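Local coordinates for protein lytic polysaccharide monooxygenase (Neurospora crassa, PDB 4QI8) that probably cleaves cellulose oxidatively, as a copper-dependent lytic polysaccharide monooxygenase of family AA9 acting with a reducing agent and O2 or H2O2, at residues F78-V83 and S129-G134. Residues are numbered along the deposited sequence; the frame is centred on the assembly and turned at random.
Sequences FYLARV and SCIKSG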
# COMPACT_ATOMS: atom_id res chain seq x y z
N PHE A 78 3.89 0.77 0.78
CA PHE A 78 3.59 0.18 -0.52
C PHE A 78 4.17 -1.23 -0.62
O PHE A 78 5.29 -1.48 -0.17
CB PHE A 78 4.16 1.03 -1.67
CG PHE A 78 3.52 2.39 -1.81
CD1 PHE A 78 2.32 2.53 -2.50
CD2 PHE A 78 4.10 3.51 -1.25
CE1 PHE A 78 1.73 3.77 -2.63
CE2 PHE A 78 3.50 4.75 -1.36
CZ PHE A 78 2.32 4.88 -2.05
N TYR A 79 3.40 -2.12 -1.23
CA TYR A 79 3.79 -3.50 -1.44
C TYR A 79 3.55 -3.89 -2.89
O TYR A 79 2.61 -3.39 -3.53
CB TYR A 79 2.97 -4.45 -0.59
CG TYR A 79 3.13 -4.39 0.92
CD1 TYR A 79 2.60 -3.34 1.66
CD2 TYR A 79 3.77 -5.42 1.61
CE1 TYR A 79 2.72 -3.32 3.05
CE2 TYR A 79 3.87 -5.41 2.99
CZ TYR A 79 3.35 -4.37 3.70
OH TYR A 79 3.45 -4.39 5.07
N LEU A 80 4.36 -4.82 -3.38
CA LEU A 80 4.13 -5.46 -4.67
C LEU A 80 3.84 -6.95 -4.50
O LEU A 80 4.31 -7.58 -3.55
CB LEU A 80 5.39 -5.35 -5.53
CG LEU A 80 5.64 -3.99 -6.18
CD1 LEU A 80 7.03 -3.94 -6.81
CD2 LEU A 80 4.58 -3.68 -7.24
N ALA A 81 3.09 -7.50 -5.45
CA ALA A 81 2.88 -8.95 -5.54
C ALA A 81 2.87 -9.32 -7.01
O ALA A 81 2.15 -8.72 -7.80
CB ALA A 81 1.58 -9.36 -4.87
N ARG A 82 3.66 -10.33 -7.37
CA ARG A 82 3.79 -10.72 -8.77
C ARG A 82 2.79 -11.82 -9.13
O ARG A 82 2.76 -12.90 -8.53
CB ARG A 82 5.21 -11.20 -9.07
CG ARG A 82 5.43 -11.47 -10.55
CD ARG A 82 6.84 -11.91 -10.84
NE ARG A 82 7.09 -12.13 -12.27
CZ ARG A 82 6.73 -13.23 -12.94
NH1 ARG A 82 6.11 -14.23 -12.34
NH2 ARG A 82 7.02 -13.32 -14.23
N VAL A 83 2.00 -11.55 -10.15
CA VAL A 83 1.06 -12.52 -10.66
C VAL A 83 1.83 -13.73 -11.23
O VAL A 83 2.75 -13.53 -12.01
CB VAL A 83 0.20 -11.90 -11.77
CG1 VAL A 83 -0.78 -12.92 -12.32
CG2 VAL A 83 -0.54 -10.65 -11.27
N SER A 129 14.63 -2.07 -9.41
CA SER A 129 15.17 -2.37 -10.73
C SER A 129 15.33 -3.86 -10.96
O SER A 129 15.32 -4.33 -12.11
CB SER A 129 16.53 -1.69 -10.92
OG SER A 129 17.50 -2.20 -10.01
N CYS A 130 15.51 -4.60 -9.88
CA CYS A 130 16.04 -5.95 -9.98
C CYS A 130 14.98 -7.05 -10.00
O CYS A 130 15.31 -8.21 -10.22
CB CYS A 130 17.03 -6.21 -8.83
SG CYS A 130 16.30 -6.03 -7.17
N ILE A 131 13.72 -6.69 -9.77
CA ILE A 131 12.69 -7.71 -9.68
C ILE A 131 12.31 -8.23 -11.07
O ILE A 131 12.56 -7.58 -12.09
CB ILE A 131 11.44 -7.21 -8.91
CG1 ILE A 131 10.85 -5.97 -9.59
CG2 ILE A 131 11.82 -6.91 -7.46
CD1 ILE A 131 9.53 -5.53 -8.98
N LYS A 132 11.71 -9.41 -11.11
CA LYS A 132 11.39 -10.08 -12.37
C LYS A 132 10.24 -9.38 -13.10
O LYS A 132 9.23 -9.05 -12.49
CB LYS A 132 11.01 -11.53 -12.09
CG LYS A 132 11.31 -12.50 -13.23
CD LYS A 132 10.83 -13.91 -12.91
CE LYS A 132 10.34 -14.60 -14.17
NZ LYS A 132 9.92 -16.01 -13.94
N SER A 133 10.39 -9.19 -14.40
CA SER A 133 9.31 -8.63 -15.21
C SER A 133 8.08 -9.51 -15.08
O SER A 133 8.18 -10.72 -14.84
CB SER A 133 9.72 -8.55 -16.67
OG SER A 133 9.99 -9.84 -17.18
N GLY A 134 6.91 -8.90 -15.21
CA GLY A 134 5.67 -9.63 -15.18
C GLY A 134 4.53 -8.71 -14.79
O GLY A 134 4.72 -7.51 -14.66
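R82 takes hold of the backbone carbonyl of S133 side-on with two of its nitrogens, at an end of the AA9 beta-sandwich where the loop after strand 122-126 turns into strand 134-144, the antiparallel neighbour of strand 76-82. NE lies 3.1 Å and NH2 2.9 Å from O of S133, so a single oxygen accepts both bonds. That oxygen sits almost in the guanidinium plane, yet the two donors reach it differently: NH2 comes in the plane of the carbonyl, whereas NE stands 47° above it. Arginine suits this place because its side chain, with CG anti to the backbone N (chi1 -173°) and extended as far as NE, spans the distance from strand to loop and still presents two N-H groups along one edge. With an alanine here both donors to O of S133 would be gone, and the loop would probably be tied less firmly to strand 76-82. K132 lays its aliphatic part over one guanidinium face, CE coming 3.6 Å from NH2 of R82. The two cations lie close, NZ of K132 being 4.0 Å from NH2 of R82, but D85 forms a salt bridge with the arginine and a long, weak ion pair with the lysine, which probably eases the repulsion. G134 fits beside the arginine because any CB would run into NE of R82, and at its backbone angles a CB would also be jammed against the carbonyl O of S133. Farther in, the contact turns apolar. Branched aliphatic residues suit this buried side, where L80 also touches F100 of strand 99-104 and I131 meets F212, two residues before the C-terminal C214, to which C130 of the same loop is joined by a disulfide. L80 and I131 cross at about a right angle, methyl against methyl, with their CD1 atoms 3.7 Å apart.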